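Local coordinates for protein ribonucleoside-diphosphate reductase (Pseudomonas aeruginosa, PDB 5IM3) that probably reduces ribonucleoside diphosphates to the deoxyribonucleotides needed for DNA synthesis, and binds dATP as an allosterically regulated enzyme, at residues 700-705 and 754-759; 708-713 and 759-764; 787-792 and 850-855; 857-862 and 876-881. All blocks are in the same frame, centred on the assembly; numbering follows the deposited sequence.

Interaction 1 of 4, residues 700-705 and 754-759; sequences SCDLAD and RERVQK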
loop_
_atom_site.group_PDB
_atom_site.type_symbol
_atom_site.label_atom_id
_atom_site.label_comp_id
_atom_site.label_asym_id
_atom_site.label_seq_id
_atom_site.Cartn_x
_atom_site.Cartn_y
_atom_site.Cartn_z
ATOM N N SER A 700 -16.722 48.732 30.601
ATOM C CA SER A 700 -15.612 48.694 31.543
ATOM C C SER A 700 -15.268 50.091 32.047
ATOM O O SER A 700 -14.858 50.248 33.202
ATOM C CB SER A 700 -14.394 48.036 30.890
ATOM O OG SER A 700 -13.532 47.472 31.862
ATOM N N CYS A 701 -15.432 51.113 31.201
ATOM C CA CYS A 701 -15.222 52.486 31.649
ATOM C C CYS A 701 -16.252 52.889 32.698
ATOM O O CYS A 701 -15.939 53.642 33.627
ATOM C CB CYS A 701 -15.280 53.448 30.459
ATOM S SG CYS A 701 -14.010 53.207 29.199
ATOM N N ASP A 702 -17.491 52.410 32.559
ATOM C CA ASP A 702 -18.529 52.760 33.523
ATOM C C ASP A 702 -18.240 52.150 34.890
ATOM O O ASP A 702 -18.453 52.797 35.922
ATOM C CB ASP A 702 -19.897 52.305 33.014
ATOM C CG ASP A 702 -20.280 52.960 31.700
ATOM O OD1 ASP A 702 -19.647 53.972 31.329
ATOM O OD2 ASP A 702 -21.218 52.464 31.041
ATOM N N LEU A 703 -17.756 50.906 34.918
ATOM C CA LEU A 703 -17.378 50.291 36.187
ATOM C C LEU A 703 -16.186 51.005 36.814
ATOM O O LEU A 703 -16.109 51.133 38.042
ATOM C CB LEU A 703 -17.071 48.808 35.982
ATOM C CG LEU A 703 -18.228 47.963 35.445
ATOM C CD1 LEU A 703 -17.769 46.533 35.207
ATOM C CD2 LEU A 703 -19.426 47.990 36.392
ATOM N N ALA A 704 -15.252 51.485 35.990
ATOM C CA ALA A 704 -14.118 52.234 36.522
ATOM C C ALA A 704 -14.577 53.514 37.205
ATOM O O ALA A 704 -14.007 53.923 38.224
ATOM C CB ALA A 704 -13.129 52.554 35.403
ATOM N N ASP A 705 -15.606 54.165 36.655
ATOM C CA ASP A 705 -16.133 55.371 37.284
ATOM C C ASP A 705 -16.785 55.061 38.625
ATOM O O ASP A 705 -16.751 55.895 39.536
ATOM C CB ASP A 705 -17.142 56.050 36.355
ATOM C CG ASP A 705 -16.521 56.505 35.047
ATOM O OD1 ASP A 705 -15.321 56.849 35.040
ATOM O OD2 ASP A 705 -17.237 56.524 34.026
ATOM N N ARG A 754 -11.658 56.140 22.571
ATOM C CA ARG A 754 -10.219 56.075 22.796
ATOM C C ARG A 754 -9.751 57.135 23.785
ATOM O O ARG A 754 -8.674 56.987 24.372
ATOM C CB ARG A 754 -9.472 56.231 21.466
ATOM C CG ARG A 754 -7.952 56.124 21.580
ATOM C CD ARG A 754 -7.272 56.239 20.222
ATOM N NE ARG A 754 -7.496 55.055 19.393
ATOM C CZ ARG A 754 -8.436 54.950 18.456
ATOM N NH1 ARG A 754 -9.259 55.959 18.206
ATOM N NH2 ARG A 754 -8.552 53.826 17.762
ATOM N N GLU A 755 -10.537 58.195 23.988
ATOM C CA GLU A 755 -10.174 59.220 24.958
ATOM C C GLU A 755 -10.599 58.819 26.365
ATOM O O GLU A 755 -9.809 58.917 27.311
ATOM C CB GLU A 755 -10.807 60.556 24.568
ATOM C CG GLU A 755 -10.308 61.745 25.375
ATOM C CD GLU A 755 -11.074 63.018 25.072
ATOM O OE1 GLU A 755 -12.275 62.924 24.736
ATOM O OE2 GLU A 755 -10.477 64.110 25.167
ATOM N N ARG A 756 -11.844 58.358 26.523
ATOM C CA ARG A 756 -12.337 58.008 27.853
ATOM C C ARG A 756 -11.592 56.817 28.436
ATOM O O ARG A 756 -11.459 56.713 29.661
ATOM C CB ARG A 756 -13.837 57.712 27.811
ATOM C CG ARG A 756 -14.394 57.219 29.152
ATOM C CD ARG A 756 -15.823 57.684 29.395
ATOM N NE ARG A 756 -16.822 56.763 28.855
ATOM C CZ ARG A 756 -17.651 56.018 29.585
ATOM N NH1 ARG A 756 -17.632 56.059 30.911
ATOM N NH2 ARG A 756 -18.520 55.226 28.974
ATOM N N VAL A 757 -11.112 55.910 27.587
ATOM C CA VAL A 757 -10.411 54.734 28.094
ATOM C C VAL A 757 -9.126 55.147 28.798
ATOM O O VAL A 757 -8.747 54.563 29.820
ATOM C CB VAL A 757 -10.137 53.739 26.952
ATOM C CG1 VAL A 757 -9.264 54.374 25.887
ATOM C CG2 VAL A 757 -9.479 52.485 27.486
ATOM N N GLN A 758 -8.437 56.163 28.272
ATOM C CA GLN A 758 -7.179 56.588 28.875
ATOM C C GLN A 758 -7.374 57.114 30.288
ATOM O O GLN A 758 -6.402 57.201 31.046
ATOM C CB GLN A 758 -6.511 57.652 28.003
ATOM C CG GLN A 758 -6.164 57.158 26.608
ATOM C CD GLN A 758 -5.558 58.235 25.736
ATOM O OE1 GLN A 758 -4.711 59.006 26.180
ATOM N NE2 GLN A 758 -5.999 58.299 24.486
ATOM N N LYS A 759 -8.607 57.458 30.663
ATOM C CA LYS A 759 -8.903 57.909 32.015
ATOM C C LYS A 759 -9.117 56.758 32.991
ATOM O O LYS A 759 -9.102 56.989 34.204
ATOM C CB LYS A 759 -10.136 58.814 31.997
ATOM C CG LYS A 759 -9.886 60.159 31.323
ATOM C CD LYS A 759 -11.122 60.689 30.607
ATOM C CE LYS A 759 -12.265 60.985 31.563
ATOM N NZ LYS A 759 -13.478 61.444 30.831
#
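Arg756 reaches from helix 751-757 to Asp702 and Asp705 on helix 679-707, and the three form a salt-bridge network that ties two helices of the barrel domain together. The case illustrates how one guanidinium can be shared by two carboxylates one helical turn apart. Asp702 takes the larger share: its OD1 accepts from both Arg756 NH1 and Arg756 NH2, each at 2.9 Å, with N-H...O angles of 145° and 147°. The grip is end-on, through the two terminal nitrogens, and OD1 lies close to the guanidinium plane while the carboxylate itself is turned 30° from it. NH1 comes in nearly along the C-O direction of OD1, and NH2 arrives from the syn side, tilted out of the carboxylate plane. Asp705 adds a salt bridge beyond NH1, near the guanidinium plane, its OD2 lying 3.2 Å from Arg756 NH1, so that this nitrogen serves both acids. The arginine would probably offset the repulsion between the two nearby carboxylates.

The other oxygen of Asp702, OD2, makes a long, weak ion pair with Lys628. Away from the charges, Gln758 NE2 donates to Arg754 O at 3.0 Å, the Arg754 guanidinium pairs with Asp726, and Ser700 OG hydrogen-bonds Asn763.

Bends at chi2 and chi3 carry the arginine over buried Cys701 as well as outward to the acids. The sulfur of Cys701 lies 4.0 Å from Arg756 CG and 4.1 Å from Val757 CA, while Cys701 CB sits over the centre of one guanidinium face, 3.5 Å from Arg756 NH1.

Interaction 2 of 4, residues 708-713 and 759-764; sequences GAYQTF and KGIRNS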
loop_
_atom_site.group_PDB
_atom_site.type_symbol
_atom_site.label_atom_id
_atom_site.label_comp_id
_atom_site.label_asym_id
_atom_site.label_seq_id
_atom_site.Cartn_x
_atom_site.Cartn_y
_atom_site.Cartn_z
ATOM N N GLY A 708 -13.587 52.266 40.436
ATOM C CA GLY A 708 -12.169 52.541 40.268
ATOM C C GLY A 708 -11.515 51.581 39.296
ATOM O O GLY A 708 -11.900 50.420 39.162
ATOM N N ALA A 709 -10.506 52.087 38.593
ATOM C CA ALA A 709 -9.759 51.256 37.665
ATOM C C ALA A 709 -8.966 50.196 38.428
ATOM O O ALA A 709 -8.675 50.337 39.619
ATOM C CB ALA A 709 -8.820 52.114 36.818
ATOM N N TYR A 710 -8.623 49.116 37.729
ATOM C CA TYR A 710 -7.842 48.064 38.359
ATOM C C TYR A 710 -6.444 48.577 38.699
ATOM O O TYR A 710 -5.955 49.552 38.123
ATOM C CB TYR A 710 -7.771 46.818 37.466
ATOM C CG TYR A 710 -7.122 47.000 36.106
ATOM C CD1 TYR A 710 -7.836 47.530 35.036
ATOM C CD2 TYR A 710 -5.807 46.601 35.880
ATOM C CE1 TYR A 710 -7.251 47.684 33.790
ATOM C CE2 TYR A 710 -5.215 46.751 34.636
ATOM C CZ TYR A 710 -5.942 47.291 33.594
ATOM O OH TYR A 710 -5.360 47.438 32.355
ATOM N N GLN A 711 -5.809 47.907 39.666
ATOM C CA GLN A 711 -4.554 48.398 40.234
ATOM C C GLN A 711 -3.555 48.783 39.151
ATOM O O GLN A 711 -2.985 49.879 39.172
ATOM C CB GLN A 711 -3.934 47.339 41.149
ATOM C CG GLN A 711 -4.629 47.135 42.483
ATOM C CD GLN A 711 -3.838 46.218 43.401
ATOM O OE1 GLN A 711 -2.610 46.297 43.469
ATOM N NE2 GLN A 711 -4.539 45.336 44.103
ATOM N N THR A 712 -3.325 47.889 38.196
ATOM C CA THR A 712 -2.244 48.054 37.237
ATOM C C THR A 712 -2.694 48.730 35.951
ATOM O O THR A 712 -2.031 48.573 34.919
ATOM C CB THR A 712 -1.617 46.695 36.923
ATOM O OG1 THR A 712 -2.599 45.840 36.333
ATOM C CG2 THR A 712 -1.082 46.047 38.200
ATOM N N PHE A 713 -3.797 49.485 35.990
ATOM C CA PHE A 713 -4.257 50.175 34.788
ATOM C C PHE A 713 -3.184 51.106 34.242
ATOM O O PHE A 713 -2.991 51.194 33.023
ATOM C CB PHE A 713 -5.532 50.966 35.075
ATOM C CG PHE A 713 -5.861 51.973 34.007
ATOM C CD1 PHE A 713 -6.506 51.584 32.845
ATOM C CD2 PHE A 713 -5.502 53.303 34.154
ATOM C CE1 PHE A 713 -6.797 52.504 31.853
ATOM C CE2 PHE A 713 -5.789 54.227 33.166
ATOM C CZ PHE A 713 -6.435 53.826 32.012
ATOM N N LYS A 759 -8.607 57.458 30.663
ATOM C CA LYS A 759 -8.903 57.909 32.015
ATOM C C LYS A 759 -9.117 56.758 32.991
ATOM O O LYS A 759 -9.102 56.989 34.204
ATOM C CB LYS A 759 -10.136 58.814 31.997
ATOM C CG LYS A 759 -9.886 60.159 31.323
ATOM C CD LYS A 759 -11.122 60.689 30.607
ATOM C CE LYS A 759 -12.265 60.985 31.563
ATOM N NZ LYS A 759 -13.478 61.444 30.831
ATOM N N GLY A 760 -9.308 55.534 32.501
ATOM C CA GLY A 760 -9.449 54.386 33.376
ATOM C C GLY A 760 -10.512 53.404 32.935
ATOM O O GLY A 760 -11.606 53.805 32.524
ATOM N N ILE A 761 -10.201 52.109 33.003
ATOM C CA ILE A 761 -11.206 51.067 32.859
ATOM C C ILE A 761 -11.037 50.072 33.998
ATOM O O ILE A 761 -10.013 50.038 34.685
ATOM C CB ILE A 761 -11.153 50.339 31.494
ATOM C CG1 ILE A 761 -9.810 49.648 31.280
ATOM C CG2 ILE A 761 -11.426 51.316 30.370
ATOM C CD1 ILE A 761 -9.788 48.811 30.021
ATOM N N ARG A 762 -12.069 49.256 34.184
ATOM C CA ARG A 762 -12.165 48.375 35.337
ATOM C C ARG A 762 -11.475 47.035 35.125
ATOM O O ARG A 762 -11.180 46.349 36.109
ATOM C CB ARG A 762 -13.647 48.150 35.674
ATOM C CG ARG A 762 -13.933 47.215 36.841
ATOM C CD ARG A 762 -13.371 47.732 38.152
ATOM N NE ARG A 762 -13.788 46.890 39.267
ATOM C CZ ARG A 762 -13.383 47.047 40.521
ATOM N NH1 ARG A 762 -12.536 48.019 40.830
ATOM N NH2 ARG A 762 -13.825 46.229 41.465
ATOM N N ASN A 763 -11.196 46.653 33.878
ATOM C CA ASN A 763 -10.748 45.302 33.571
ATOM C C ASN A 763 -9.604 45.337 32.566
ATOM O O ASN A 763 -9.686 46.034 31.550
ATOM C CB ASN A 763 -11.909 44.471 33.019
ATOM C CG ASN A 763 -13.147 44.549 33.888
ATOM O OD1 ASN A 763 -14.076 45.309 33.606
ATOM N ND2 ASN A 763 -13.167 43.759 34.954
ATOM N N SER A 764 -8.547 44.569 32.845
ATOM C CA SER A 764 -7.384 44.539 31.960
ATOM C C SER A 764 -7.705 43.867 30.633
ATOM O O SER A 764 -7.159 44.256 29.594
ATOM C CB SER A 764 -6.220 43.815 32.642
ATOM O OG SER A 764 -6.574 42.484 32.976
#
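Ala709 and Arg762 bring the two backbones closest, their CA atoms 4.4 Å apart, where two irregular segments pass each other just after leaving helices. Each exit is made by a glycine with positive phi, 91° at Gly708 and 139° at Gly760, backbone angles that glycine reaches readily. The backbones are joined loosely: Tyr710 N gives a weak hydrogen bond to Ile761 O at 3.5 Å, and Ala709 CA makes a CA-H...O contact with the same oxygen at 3.2 Å.

Two rings do most of the side-chain work. Phe713 receives the bare CA of Gly760 over one face, a CH-pi contact 3.6 Å from CA to the ring centroid. Tyr710 takes Ser764 CB over a face in the same manner, at 4.0 Å to its centroid, with Phe713 CA on the opposite face. Ile761 CG1 bridges the pair, 4.1 Å from Tyr710 CE1 and equally far from Phe713 CD1. On the other flank Arg762 NH1 donates to Gly708 O at 3.0 Å; its extended end, bent only at chi2 (62°), also turns NE to Asp635.

Outside partners fix the polar ends: Gln575 for Tyr710 OH, His655 for Ser764 OG. The contact thus sits beyond the ends of helices 679-707 and 751-757, with Ile761 packed back on Ser700 and Cys701 of the former and Asp635 of helix 620-640 holding Arg762.

Interaction 3 of 4, residues 787-792 and 850-855; sequences PTYQNL and TAFEVE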
loop_
_atom_site.group_PDB
_atom_site.type_symbol
_atom_site.label_atom_id
_atom_site.label_comp_id
_atom_site.label_asym_id
_atom_site.label_seq_id
_atom_site.Cartn_x
_atom_site.Cartn_y
_atom_site.Cartn_z
ATOM N N PRO A 787 -19.587 26.651 12.771
ATOM C CA PRO A 787 -20.600 26.275 11.783
ATOM C C PRO A 787 -21.284 24.991 12.215
ATOM O O PRO A 787 -20.704 24.163 12.919
ATOM C CB PRO A 787 -19.791 26.079 10.496
ATOM C CG PRO A 787 -18.424 25.713 10.975
ATOM C CD PRO A 787 -18.220 26.494 12.241
ATOM N N THR A 788 -22.539 24.840 11.808
ATOM C CA THR A 788 -23.282 23.629 12.129
ATOM C C THR A 788 -22.480 22.402 11.721
ATOM O O THR A 788 -22.070 22.272 10.564
ATOM C CB THR A 788 -24.637 23.643 11.414
ATOM O OG1 THR A 788 -25.365 24.815 11.795
ATOM C CG2 THR A 788 -25.456 22.402 11.766
ATOM N N TYR A 789 -22.245 21.504 12.679
ATOM C CA TYR A 789 -21.502 20.287 12.371
ATOM C C TYR A 789 -22.329 19.344 11.501
ATOM O O TYR A 789 -21.792 18.697 10.594
ATOM C CB TYR A 789 -21.064 19.593 13.661
ATOM C CG TYR A 789 -20.093 18.458 13.429
ATOM C CD1 TYR A 789 -18.763 18.711 13.117
ATOM C CD2 TYR A 789 -20.506 17.136 13.516
ATOM C CE1 TYR A 789 -17.871 17.680 12.900
ATOM C CE2 TYR A 789 -19.620 16.096 13.302
ATOM C CZ TYR A 789 -18.301 16.376 12.994
ATOM O OH TYR A 789 -17.408 15.351 12.775
ATOM N N GLN A 790 -23.632 19.254 11.757
ATOM C CA GLN A 790 -24.525 18.496 10.890
ATOM C C GLN A 790 -25.957 18.933 11.161
ATOM O O GLN A 790 -26.354 19.096 12.317
ATOM C CB GLN A 790 -24.371 16.987 11.101
ATOM C CG GLN A 790 -24.432 16.552 12.550
ATOM C CD GLN A 790 -24.148 15.073 12.723
ATOM O OE1 GLN A 790 -24.074 14.323 11.747
ATOM N NE2 GLN A 790 -23.981 14.645 13.970
ATOM N N ASN A 791 -26.723 19.123 10.084
ATOM C CA ASN A 791 -28.110 19.564 10.187
ATOM C C ASN A 791 -29.034 18.499 10.762
ATOM O O ASN A 791 -30.218 18.780 10.961
ATOM C CB ASN A 791 -28.620 19.992 8.811
ATOM C CG ASN A 791 -27.836 21.154 8.234
ATOM O OD1 ASN A 791 -27.581 22.147 8.917
ATOM N ND2 ASN A 791 -27.440 21.034 6.971
ATOM N N LEU A 792 -28.529 17.299 11.038
ATOM C CA LEU A 792 -29.349 16.214 11.552
ATOM C C LEU A 792 -28.492 15.332 12.448
ATOM O O LEU A 792 -27.348 15.024 12.110
ATOM C CB LEU A 792 -29.949 15.397 10.400
ATOM C CG LEU A 792 -30.859 14.206 10.712
ATOM C CD1 LEU A 792 -31.837 13.998 9.561
ATOM C CD2 LEU A 792 -30.054 12.934 10.948
ATOM N N THR A 850 -22.732 22.433 5.750
ATOM C CA THR A 850 -22.261 21.925 7.024
ATOM C C THR A 850 -20.778 22.273 7.219
ATOM O O THR A 850 -20.118 22.808 6.328
ATOM C CB THR A 850 -22.586 20.427 7.084
ATOM O OG1 THR A 850 -23.806 20.246 7.813
ATOM C CG2 THR A 850 -21.482 19.598 7.711
ATOM N N ALA A 851 -20.257 22.005 8.419
ATOM C CA ALA A 851 -18.889 22.387 8.753
ATOM C C ALA A 851 -17.866 21.830 7.766
ATOM O O ALA A 851 -16.906 22.515 7.406
ATOM C CB ALA A 851 -18.560 21.924 10.169
ATOM N N PHE A 852 -18.042 20.580 7.327
ATOM C CA PHE A 852 -17.061 19.967 6.437
ATOM C C PHE A 852 -17.278 20.307 4.969
ATOM O O PHE A 852 -16.448 19.924 4.139
ATOM C CB PHE A 852 -17.061 18.448 6.609
ATOM C CG PHE A 852 -16.117 17.972 7.671
ATOM C CD1 PHE A 852 -14.751 18.121 7.509
ATOM C CD2 PHE A 852 -16.590 17.380 8.828
ATOM C CE1 PHE A 852 -13.874 17.695 8.478
ATOM C CE2 PHE A 852 -15.716 16.947 9.804
ATOM C CZ PHE A 852 -14.356 17.106 9.629
ATOM N N GLU A 853 -18.357 21.012 4.625
ATOM C CA GLU A 853 -18.565 21.476 3.256
ATOM C C GLU A 853 -18.582 22.999 3.182
ATOM O O GLU A 853 -19.107 23.568 2.224
ATOM C CB GLU A 853 -19.843 20.873 2.659
ATOM C CG GLU A 853 -20.996 20.665 3.634
ATOM C CD GLU A 853 -21.956 19.573 3.212
ATOM O OE1 GLU A 853 -21.510 18.583 2.591
ATOM O OE2 GLU A 853 -23.155 19.693 3.522
ATOM N N VAL A 854 -18.009 23.668 4.181
ATOM C CA VAL A 854 -17.633 25.075 4.093
ATOM C C VAL A 854 -16.115 25.133 4.000
ATOM O O VAL A 854 -15.415 24.526 4.821
ATOM C CB VAL A 854 -18.134 25.887 5.302
ATOM C CG1 VAL A 854 -17.650 27.331 5.206
ATOM C CG2 VAL A 854 -19.651 25.849 5.386
ATOM N N GLU A 855 -15.608 25.859 3.009
ATOM C CA GLU A 855 -14.167 25.960 2.840
ATOM C C GLU A 855 -13.542 26.625 4.058
ATOM O O GLU A 855 -14.087 27.582 4.617
ATOM C CB GLU A 855 -13.832 26.739 1.572
ATOM C CG GLU A 855 -14.312 26.066 0.301
ATOM C CD GLU A 855 -13.839 26.783 -0.941
ATOM O OE1 GLU A 855 -12.613 26.988 -1.068
ATOM O OE2 GLU A 855 -14.686 27.151 -1.783
HETATM O O HOH W 1 -25.637 17.270 7.996
#
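Thr788 and Ala851 form the tight half of this meeting of two loops in the barrel domain. The amide of Ala851 donates to Thr788 O at 2.8 Å, the one hydrogen bond that directly joins the segments, and the methyl of Ala851 lies against Pro787, with CB 3.9 Å from Pro787 CG. Here the backbones come to 4.9 Å between the CA atoms of Tyr789 and Ala851. Thr850 CA lies alongside, 3.6 Å from Thr788 O.

The outer part is looser. Tyr789 is exposed, and its CG, anti to the backbone N (chi1 -170°), sends the ring out beside that of Phe852, the two pointing the same way. Tyr789 CE1 approaches Phe852 CE2 at 3.8 Å, with the tyrosine hydroxyl near the edge of the phenylalanine ring. A water also spans the segments: it accepts from Asn791 N at 3.0 Å and makes a weak hydrogen bond with Thr850 OG1 at 3.5 Å. The Asn791 side-chain amide is committed elsewhere, ND2 to Tyr848 O and Gly832 O and OD1 to Asn806.

With one direct hydrogen bond, Ala851 packed on Pro787, two rings side by side and no charge pairing between the segments, the join combines a backbone bond with apolar packing.

Interaction 4 of 4, residues 857-862 and 876-881; sequences RWIVEA and LNLYIA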
loop_
_atom_site.group_PDB
_atom_site.type_symbol
_atom_site.label_atom_id
_atom_site.label_comp_id
_atom_site.label_asym_id
_atom_site.label_seq_id
_atom_site.Cartn_x
_atom_site.Cartn_y
_atom_site.Cartn_z
ATOM N N ARG A 857 -11.135 28.569 4.475
ATOM C CA ARG A 857 -10.735 29.970 4.366
ATOM C C ARG A 857 -11.809 30.917 4.893
ATOM O O ARG A 857 -11.483 31.995 5.402
ATOM C CB ARG A 857 -10.395 30.306 2.913
ATOM C CG ARG A 857 -11.459 29.911 1.900
ATOM C CD ARG A 857 -11.015 30.274 0.492
ATOM N NE ARG A 857 -11.879 29.695 -0.536
ATOM C CZ ARG A 857 -12.880 30.334 -1.137
ATOM N NH1 ARG A 857 -13.166 31.594 -0.829
ATOM N NH2 ARG A 857 -13.601 29.711 -2.059
ATOM N N TRP A 858 -13.087 30.547 4.776
ATOM C CA TRP A 858 -14.142 31.398 5.320
ATOM C C TRP A 858 -14.066 31.467 6.841
ATOM O O TRP A 858 -14.240 32.539 7.429
ATOM C CB TRP A 858 -15.515 30.889 4.881
ATOM C CG TRP A 858 -15.724 30.892 3.403
ATOM C CD1 TRP A 858 -15.791 29.803 2.585
ATOM C CD2 TRP A 858 -15.902 32.039 2.558
ATOM N NE1 TRP A 858 -15.994 30.199 1.287
ATOM C CE2 TRP A 858 -16.065 31.566 1.243
ATOM C CE3 TRP A 858 -15.935 33.418 2.788
ATOM C CZ2 TRP A 858 -16.260 32.421 0.160
ATOM C CZ3 TRP A 858 -16.126 34.266 1.710
ATOM C CH2 TRP A 858 -16.289 33.764 0.413
ATOM N N ILE A 859 -13.807 30.331 7.492
ATOM C CA ILE A 859 -13.753 30.296 8.951
ATOM C C ILE A 859 -12.541 31.068 9.459
ATOM O O ILE A 859 -12.602 31.728 10.504
ATOM C CB ILE A 859 -13.740 28.836 9.445
ATOM C CG1 ILE A 859 -14.885 28.037 8.812
ATOM C CG2 ILE A 859 -13.841 28.777 10.962
ATOM C CD1 ILE A 859 -16.256 28.606 9.076
ATOM N N VAL A 860 -11.420 30.990 8.739
ATOM C CA VAL A 860 -10.216 31.700 9.154
ATOM C C VAL A 860 -10.394 33.202 8.971
ATOM O O VAL A 860 -10.102 33.992 9.877
ATOM C CB VAL A 860 -8.997 31.177 8.374
ATOM C CG1 VAL A 860 -7.767 32.036 8.651
ATOM C CG2 VAL A 860 -8.728 29.724 8.731
ATOM N N GLU A 861 -10.862 33.620 7.791
ATOM C CA GLU A 861 -11.028 35.046 7.523
ATOM C C GLU A 861 -12.036 35.674 8.475
ATOM O O GLU A 861 -11.859 36.815 8.916
ATOM C CB GLU A 861 -11.460 35.263 6.073
ATOM C CG GLU A 861 -10.315 35.575 5.125
ATOM C CD GLU A 861 -9.656 36.907 5.431
ATOM O OE1 GLU A 861 -10.267 37.722 6.157
ATOM O OE2 GLU A 861 -8.526 37.135 4.950
ATOM N N ALA A 862 -13.108 34.947 8.794
ATOM C CA ALA A 862 -14.077 35.445 9.763
ATOM C C ALA A 862 -13.431 35.619 11.130
ATOM O O ALA A 862 -13.594 36.656 11.784
ATOM C CB ALA A 862 -15.266 34.491 9.849
ATOM N N LEU A 876 -10.928 28.364 18.106
ATOM C CA LEU A 876 -11.203 28.238 16.677
ATOM C C LEU A 876 -10.933 26.807 16.230
ATOM O O LEU A 876 -9.787 26.443 15.949
ATOM C CB LEU A 876 -10.357 29.222 15.878
ATOM C CG LEU A 876 -10.681 29.288 14.385
ATOM C CD1 LEU A 876 -12.103 29.789 14.162
ATOM C CD2 LEU A 876 -9.678 30.173 13.668
ATOM N N ASN A 877 -11.985 25.999 16.153
ATOM C CA ASN A 877 -11.880 24.696 15.519
ATOM C C ASN A 877 -11.878 24.860 14.006
ATOM O O ASN A 877 -12.581 25.713 13.458
ATOM C CB ASN A 877 -13.031 23.793 15.951
ATOM C CG ASN A 877 -12.962 23.432 17.413
ATOM O OD1 ASN A 877 -11.885 23.180 17.953
ATOM N ND2 ASN A 877 -14.112 23.419 18.071
ATOM N N LEU A 878 -11.064 24.058 13.333
ATOM C CA LEU A 878 -10.972 24.087 11.883
ATOM C C LEU A 878 -11.366 22.732 11.320
ATOM O O LEU A 878 -10.983 21.686 11.855
ATOM C CB LEU A 878 -9.564 24.467 11.423
ATOM C CG LEU A 878 -9.154 25.919 11.691
ATOM C CD1 LEU A 878 -7.742 26.158 11.199
ATOM C CD2 LEU A 878 -10.110 26.903 11.031
ATOM N N TYR A 879 -12.148 22.767 10.244
ATOM C CA TYR A 879 -12.663 21.571 9.593
ATOM C C TYR A 879 -12.093 21.513 8.185
ATOM O O TYR A 879 -12.230 22.467 7.415
ATOM C CB TYR A 879 -14.191 21.585 9.570
ATOM C CG TYR A 879 -14.790 21.725 10.947
ATOM C CD1 TYR A 879 -14.956 22.975 11.528
ATOM C CD2 TYR A 879 -15.175 20.607 11.673
ATOM C CE1 TYR A 879 -15.496 23.107 12.792
ATOM C CE2 TYR A 879 -15.718 20.731 12.936
ATOM C CZ TYR A 879 -15.873 21.981 13.490
ATOM O OH TYR A 879 -16.412 22.100 14.750
ATOM N N ILE A 880 -11.443 20.402 7.858
ATOM C CA ILE A 880 -10.750 20.251 6.588
ATOM C C ILE A 880 -11.108 18.888 6.020
ATOM O O ILE A 880 -10.734 17.856 6.591
ATOM C CB ILE A 880 -9.230 20.396 6.735
ATOM C CG1 ILE A 880 -8.891 21.803 7.241
ATOM C CG2 ILE A 880 -8.544 20.101 5.402
ATOM C CD1 ILE A 880 -7.411 22.067 7.414
ATOM N N ALA A 881 -11.831 18.883 4.907
ATOM C CA ALA A 881 -12.013 17.679 4.116
ATOM C C ALA A 881 -10.964 17.643 3.012
ATOM O O ALA A 881 -10.448 18.681 2.587
ATOM C CB ALA A 881 -13.420 17.622 3.521
#
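Ile859 and Val860 on helix 856-866 meet Leu878 at the start of strand 878-881 and Leu876 just before it, an example of a helix laid against a strand through branched aliphatic side chains. The strand pairs in parallel with 906-909, helix 885-897 connecting the two, so the contact places helix 856-866 beside a small beta-alpha-beta unit of the barrel domain.

Apolar contacts carry it entirely. Ile859 touches with CG2, the branch set anti to the backbone N by chi1 of -51°; this methyl approaches Leu876 CD1 at 3.8 Å and Leu878 CD2 at 4.2 Å, and so touches both leucines. The next residue adds a second point, Val860 CG2 lying 3.9 Å from Leu878 CD2. Thus Leu878 CD2 is shared by the two helix residues, while Leu876 meets Ile859 through its CD1. The backbones stay apart, 7.4 Å between the CA atoms of Ile859 and Leu878, a gap filled by side chains from both segments.

Polar interactions lie beside these side chains, with no hydrogen bond between the segments. Backbone bonds join Leu878 to Tyr905 and Arg907, as the strand pairing requires. Thr856, just ahead of the helix segment, uses its OG1 on Tyr879 O, and Tyr879 OH bonds Glu786.

All four leading side chains are buried, and none offers a polar atom to the other segment. Between 857-862 and 876-881 the attachment therefore rests on dispersion and the exclusion of water, while the directional tie between helix and strand is supplied next door by the Thr856 bond.

The four contacts fall into two pairs, all within the barrel domain range. Interactions 1 and 2, with centres 8 Å apart, share Lys759 and cross along the chain; Ser700 O lies 3.1 Å from Arg762 N, and Cys701 SG packs on Ile761 CG2 at 3.4 Å, so the helix pair and its following loops form one continuous packing unit. Interactions 3 and 4 follow in series, 11 Å apart by centres, and join through Tyr789 CD1 and Tyr879 CE2 at 3.7 Å. By nearest atoms, interaction 1 is about 29 Å from interaction 3 and 19 Å from interaction 4, and interaction 2 about 27 Å and 20 Å. All four lie away from the dATP sites.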